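PDB 2G5D: GNA33 from Neisseria gonorrhoeae FA 1090, which probably acts as a lytic transglycosylase, cleaving the MurNAc-GlcNAc linkage of peptidoglycan exolytically and leaving a 1,6-anhydro bond in the MurNAc residue. Local coordinates for residues A55-F58 with A59-L62; R97-E100 with R101-P105; T357-P360 with V361-K364. One frame throughout, in Å; residues are numbered along the deposited sequence.

Contact 1. Residues A55-F58 with A59-L62; sequences AQDF and AKSL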
# COMPACT_ATOMS: atom_id res chain seq x y z
N ALA A 55 -3.40 27.84 1.49
CA ALA A 55 -2.86 27.51 2.81
C ALA A 55 -2.12 26.15 2.94
O ALA A 55 -1.73 25.74 4.04
CB ALA A 55 -3.96 27.65 3.88
N GLN A 56 -1.92 25.46 1.83
CA GLN A 56 -1.16 24.20 1.84
C GLN A 56 0.28 24.32 2.33
O GLN A 56 0.97 25.29 2.07
CB GLN A 56 -1.12 23.57 0.45
CG GLN A 56 -2.46 23.01 -0.05
CD GLN A 56 -3.06 22.04 0.94
OE1 GLN A 56 -2.51 20.96 1.16
NE2 GLN A 56 -4.17 22.44 1.57
N ASP A 57 0.73 23.27 3.01
CA ASP A 57 2.15 23.08 3.28
C ASP A 57 2.76 22.46 2.02
O ASP A 57 3.00 21.23 1.93
CB ASP A 57 2.35 22.23 4.54
CG ASP A 57 3.76 22.27 5.05
OD1 ASP A 57 4.69 22.65 4.30
OD2 ASP A 57 3.95 21.93 6.22
N PHE A 58 2.98 23.32 1.02
CA PHE A 58 3.57 22.92 -0.25
C PHE A 58 5.03 22.46 -0.13
O PHE A 58 5.55 21.79 -1.03
CB PHE A 58 3.47 24.05 -1.29
CG PHE A 58 2.09 24.33 -1.78
CD1 PHE A 58 1.42 25.48 -1.37
CD2 PHE A 58 1.45 23.47 -2.67
CE1 PHE A 58 0.12 25.78 -1.83
CE2 PHE A 58 0.13 23.76 -3.13
CZ PHE A 58 -0.52 24.90 -2.73
N ALA A 59 5.72 22.83 0.96
CA ALA A 59 7.08 22.29 1.18
C ALA A 59 6.99 20.77 1.36
O ALA A 59 7.78 20.01 0.77
CB ALA A 59 7.73 22.94 2.43
N LYS A 60 6.01 20.35 2.16
CA LYS A 60 5.80 18.94 2.42
C LYS A 60 5.34 18.19 1.16
O LYS A 60 5.85 17.08 0.90
CB LYS A 60 4.86 18.73 3.63
CG LYS A 60 5.61 18.85 4.94
CD LYS A 60 4.73 18.70 6.18
CE LYS A 60 5.46 19.17 7.45
NZ LYS A 60 6.10 20.55 7.29
N SER A 61 4.45 18.78 0.34
CA SER A 61 4.04 18.15 -0.92
C SER A 61 5.23 18.02 -1.85
O SER A 61 5.36 17.02 -2.56
CB SER A 61 2.93 18.95 -1.65
OG SER A 61 1.86 19.24 -0.78
N LEU A 62 6.09 19.04 -1.86
CA LEU A 62 7.32 18.99 -2.69
C LEU A 62 8.28 17.89 -2.24
O LEU A 62 8.79 17.16 -3.09
CB LEU A 62 8.03 20.35 -2.83
CG LEU A 62 9.30 20.41 -3.72
CD1 LEU A 62 9.01 20.03 -5.17
CD2 LEU A 62 9.94 21.77 -3.66

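Contact 2. Residues R97-E100 with R101-P105; sequences RFFE and RYFTP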
# COMPACT_ATOMS: atom_id res chain seq x y z
N ARG A 97 4.44 27.84 -6.20
CA ARG A 97 4.65 28.36 -7.55
C ARG A 97 5.05 27.32 -8.57
O ARG A 97 4.61 27.40 -9.71
CB ARG A 97 5.60 29.55 -7.55
CG ARG A 97 4.84 30.74 -7.11
CD ARG A 97 5.56 31.55 -6.06
NE ARG A 97 6.36 32.61 -6.65
CZ ARG A 97 5.91 33.85 -6.88
NH1 ARG A 97 6.73 34.75 -7.41
NH2 ARG A 97 4.66 34.17 -6.56
N PHE A 98 5.86 26.35 -8.13
CA PHE A 98 6.19 25.13 -8.88
C PHE A 98 4.94 24.31 -9.30
O PHE A 98 4.83 23.89 -10.46
CB PHE A 98 7.14 24.26 -8.05
CG PHE A 98 7.37 22.88 -8.60
CD1 PHE A 98 8.11 22.70 -9.78
CD2 PHE A 98 6.89 21.75 -7.93
CE1 PHE A 98 8.32 21.43 -10.29
CE2 PHE A 98 7.11 20.47 -8.43
CZ PHE A 98 7.82 20.31 -9.60
N PHE A 99 4.02 24.07 -8.36
CA PHE A 99 2.82 23.28 -8.65
C PHE A 99 1.85 24.08 -9.53
O PHE A 99 1.14 23.51 -10.34
CB PHE A 99 2.14 22.72 -7.37
CG PHE A 99 2.94 21.66 -6.65
CD1 PHE A 99 3.47 21.89 -5.37
CD2 PHE A 99 3.19 20.41 -7.26
CE1 PHE A 99 4.24 20.89 -4.70
CE2 PHE A 99 3.96 19.42 -6.60
CZ PHE A 99 4.47 19.66 -5.32
N GLU A 100 1.82 25.40 -9.36
CA GLU A 100 0.99 26.29 -10.19
C GLU A 100 1.47 26.49 -11.62
O GLU A 100 0.66 26.55 -12.57
CB GLU A 100 0.84 27.65 -9.52
CG GLU A 100 -0.06 27.58 -8.30
CD GLU A 100 -0.17 28.90 -7.59
OE1 GLU A 100 -1.07 29.02 -6.75
OE2 GLU A 100 0.64 29.81 -7.86
N ARG A 101 2.79 26.56 -11.76
CA ARG A 101 3.45 26.92 -12.99
C ARG A 101 3.66 25.73 -13.92
O ARG A 101 3.67 25.92 -15.12
CB ARG A 101 4.79 27.61 -12.70
CG ARG A 101 4.61 29.11 -12.44
CD ARG A 101 5.77 29.74 -11.74
NE ARG A 101 5.43 31.10 -11.32
CZ ARG A 101 6.30 32.10 -11.20
NH1 ARG A 101 7.60 31.90 -11.47
NH2 ARG A 101 5.87 33.31 -10.82
N TYR A 102 3.77 24.53 -13.36
CA TYR A 102 4.17 23.34 -14.13
C TYR A 102 3.08 22.28 -14.30
O TYR A 102 3.19 21.40 -15.17
CB TYR A 102 5.45 22.74 -13.53
CG TYR A 102 6.73 23.53 -13.83
CD1 TYR A 102 7.15 24.56 -13.00
CD2 TYR A 102 7.50 23.23 -14.97
CE1 TYR A 102 8.33 25.28 -13.29
CE2 TYR A 102 8.66 23.94 -15.27
CZ TYR A 102 9.08 24.97 -14.42
OH TYR A 102 10.24 25.66 -14.72
N PHE A 103 2.03 22.37 -13.49
CA PHE A 103 0.94 21.38 -13.49
C PHE A 103 -0.40 22.04 -13.75
O PHE A 103 -0.60 23.24 -13.48
CB PHE A 103 0.87 20.56 -12.17
CG PHE A 103 2.14 19.81 -11.83
CD1 PHE A 103 3.27 20.49 -11.36
CD2 PHE A 103 2.20 18.41 -11.95
CE1 PHE A 103 4.45 19.81 -11.07
CE2 PHE A 103 3.36 17.71 -11.63
CZ PHE A 103 4.50 18.42 -11.17
N THR A 104 -1.31 21.24 -14.30
CA THR A 104 -2.71 21.60 -14.50
C THR A 104 -3.59 20.67 -13.67
O THR A 104 -3.38 19.44 -13.70
CB THR A 104 -3.08 21.52 -16.01
OG1 THR A 104 -2.32 22.49 -16.73
CG2 THR A 104 -4.59 21.74 -16.25
N PRO A 105 -4.57 21.23 -12.92
CA PRO A 105 -5.48 20.38 -12.17
C PRO A 105 -6.66 19.84 -13.01
O PRO A 105 -7.32 20.59 -13.74
CB PRO A 105 -6.00 21.30 -11.04
CG PRO A 105 -5.32 22.63 -11.23
CD PRO A 105 -4.86 22.65 -12.67

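Contact 3. Residues T357-P360 with V361-K364; sequences TAHP and VTRK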
# COMPACT_ATOMS: atom_id res chain seq x y z
N THR A 357 -11.41 16.29 1.88
CA THR A 357 -12.18 15.33 2.65
C THR A 357 -12.45 15.81 4.08
O THR A 357 -12.45 17.01 4.34
CB THR A 357 -11.57 13.87 2.53
OG1 THR A 357 -12.40 12.91 3.20
CG2 THR A 357 -10.14 13.79 3.04
N ALA A 358 -12.72 14.88 4.99
CA ALA A 358 -12.85 15.20 6.41
C ALA A 358 -11.80 14.44 7.22
O ALA A 358 -11.54 13.26 6.95
CB ALA A 358 -14.24 14.89 6.90
N HIS A 359 -11.19 15.12 8.18
CA HIS A 359 -10.29 14.50 9.14
C HIS A 359 -11.00 13.37 9.90
O HIS A 359 -12.06 13.59 10.46
CB HIS A 359 -9.73 15.55 10.10
CG HIS A 359 -8.59 15.06 10.94
ND1 HIS A 359 -8.77 14.22 12.02
CD2 HIS A 359 -7.26 15.29 10.86
CE1 HIS A 359 -7.60 13.95 12.56
NE2 HIS A 359 -6.67 14.59 11.88
N PRO A 360 -10.42 12.14 9.90
CA PRO A 360 -11.04 10.93 10.48
C PRO A 360 -11.39 10.98 11.97
O PRO A 360 -12.19 10.15 12.42
CB PRO A 360 -10.00 9.83 10.21
CG PRO A 360 -8.74 10.53 9.96
CD PRO A 360 -9.12 11.82 9.28
N VAL A 361 -10.83 11.92 12.73
CA VAL A 361 -11.23 12.08 14.14
C VAL A 361 -11.89 13.44 14.41
O VAL A 361 -12.99 13.48 14.97
CB VAL A 361 -10.07 11.76 15.16
CG1 VAL A 361 -9.35 10.45 14.80
CG2 VAL A 361 -9.07 12.90 15.29
N THR A 362 -11.26 14.53 13.99
CA THR A 362 -11.82 15.89 14.21
C THR A 362 -13.02 16.21 13.30
O THR A 362 -13.77 17.16 13.57
CB THR A 362 -10.76 17.03 14.08
OG1 THR A 362 -10.35 17.19 12.71
CG2 THR A 362 -9.56 16.75 14.98
N ARG A 363 -13.18 15.43 12.23
CA ARG A 363 -14.26 15.60 11.25
C ARG A 363 -14.22 16.96 10.54
O ARG A 363 -15.00 17.21 9.62
CB ARG A 363 -15.65 15.31 11.87
CG ARG A 363 -16.00 13.81 12.02
CD ARG A 363 -16.29 13.17 10.65
NE ARG A 363 -16.06 11.72 10.60
CZ ARG A 363 -15.03 11.14 10.00
NH1 ARG A 363 -14.11 11.88 9.39
NH2 ARG A 363 -14.91 9.81 10.00
N LYS A 364 -13.30 17.83 10.98
CA LYS A 364 -12.99 19.10 10.30
C LYS A 364 -12.43 18.87 8.89
O LYS A 364 -12.06 17.74 8.53
CB LYS A 364 -11.97 19.91 11.11
CG LYS A 364 -12.47 20.54 12.41
CD LYS A 364 -11.28 21.16 13.15
CE LYS A 364 -11.63 21.58 14.56
NZ LYS A 364 -10.39 21.96 15.29

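Contact 1. Residues A55-F58 with A59-L62
Asp57 and Lys60 meet at the start of helix 58-72, where the acid occupies the N-cap position. The charged part of the contact is a salt bridge, Asp57 OD2 to Lys60 NZ at 2.8 Å. The amine reaches the syn side of the carboxylate from 28° out of its plane, after the lysine chain, extended as far as CE, bends at its last torsion (chi4 49°). The same chain lies against the acid on its way, with Lys60 CD 3.3 Å from Asp57 OD2.

The other carboxylate oxygen does the capping. With CG held beside the carbonyl carbon (chi1 -167°), Asp57 OD1 turns to the first turn of the helix and takes a weak bond from Lys60 N at 3.4 Å, so the two oxygens grip one residue by its backbone and by its side chain.

Backbone bonds then start the helix: Ser61 N to Asp57 O at 3.3 Å, and Leu62 N to Phe58 O at 2.9 Å.

Apolar packing falls to Phe58, which lies against helix 92-102 and meets Trp53 edge-to-face. Two further hydrogen bonds lead outward, Ala59 N to Ser92 OG and Ser61 OG to Leu369 O, setting the helix start between helix 92-102 and strand 365-375.

Contact 2. Residues R97-E100 with R101-P105
Phe98 and Phe103 form the aromatic core at the end of this helix: Phe103 CE1 lies over one face of the Phe98 ring, 3.7 Å from Phe98 CZ. Their centroids are 5.5 Å apart and the planes stand at 77°, an offset edge-to-face pair with Phe103 supplying the edge. Tyr102 approaches the same Phe98 ring obliquely, its CD1 3.8 Å from Phe98 CD1, and Phe99 meets Phe103 in another oblique pair, planes at 46°. The first torsion of Phe98 (chi1 171°) sets its ring on the carbonyl-carbon side, where Tyr102 and Phe103 both reach it.

Four aromatic residues thus cluster where helix 92-102 gives way to strand 103-110. The backbone follows the same transition: Arg101 N bonds Arg97 O at 2.9 Å, Tyr102 N bonds Phe98 O at 3.2 Å, and the next bond, Phe103 N to Phe99 O, is weak at 3.5 Å.

On the exposed flank Arg97 and Arg101 run side by side, with Arg101 NH2 over a face of the Arg97 guanidinium and 3.8 Å from Arg97 NH1; two like charges this close probably disfavour each other. Farther out, Phe98 packs on Phe65 of helix 58-72, and Phe103 on Val81 and Leu411. Tyr102 OH bonds Arg23 O, while Glu100 OE1 accepts from Trp53 NE1.

Contact 3. Residues T357-P360 with V361-K364
His359 receives two backbone N-H groups on a single ring nitrogen, and this is the tight part of the contact. Val361 N and Thr362 N each lie 3.2 Å from His359 ND1 in nearly straight bonds, and they approach from opposite sides of the imidazole plane, which is consistent with an unprotonated ND1. A chi1 of -168° leans the imidazole over the residues that follow. There Pro360 CD covers one face, Thr362 CG2 lies over the other, and Val361 CG2 comes alongside to 3.3 Å from His359 CE1.

The chain reverses here between strands 352-358 and 365-375, an antiparallel pair within the 3D domain of the double-psi beta-barrel clan; the directions of 357-360 and 361-364 differ by 148°. Two backbone bonds close the loop. His359 N reaches Lys364 O at 2.8 Å, almost straight, and Arg363 N reaches His359 O at 2.8 Å. Arg363 takes positive phi (61°), a left-handed backbone conformation that helps bring the chain round.

The Arg363 side chain belongs with the close contacts too. Bent at chi2, it carries its guanidinium back, one face toward Pro360 O and Ala358 O at its edge; NH1 comes 2.9 Å from His359 O, at an angle too poor for a hydrogen bond, and 3.4 Å from Pro360 CA. Leu398 of helix 393-401 touches His359, Pro360 and Val361. The loose side is that of Lys364, exposed, its extended chain pointing away from 357-360.

How the contacts relate
From the N terminus the three contacts follow in series, none nested in or crossing another. Contact 1 ends the loop after strand 40-44 and opens helix 58-72; contact 2 ends helix 92-102 and passes into strand 103-110; contact 3 closes the loop between strands 352-358 and 365-375. Contacts 1 and 2, centres 13 Å apart, touch directly: Phe58 CD2 lies 3.7 Å from Phe99 CD1 and Leu62 CD1 3.8 Å from Phe98 CE2, which packs the two helices together. Contact 3 stays apart, nearest atoms about 10 Å from contact 1 and about 15 Å from contact 2, yet strand 365-375, which follows it, receives Ser61 and Phe58 of contact 1.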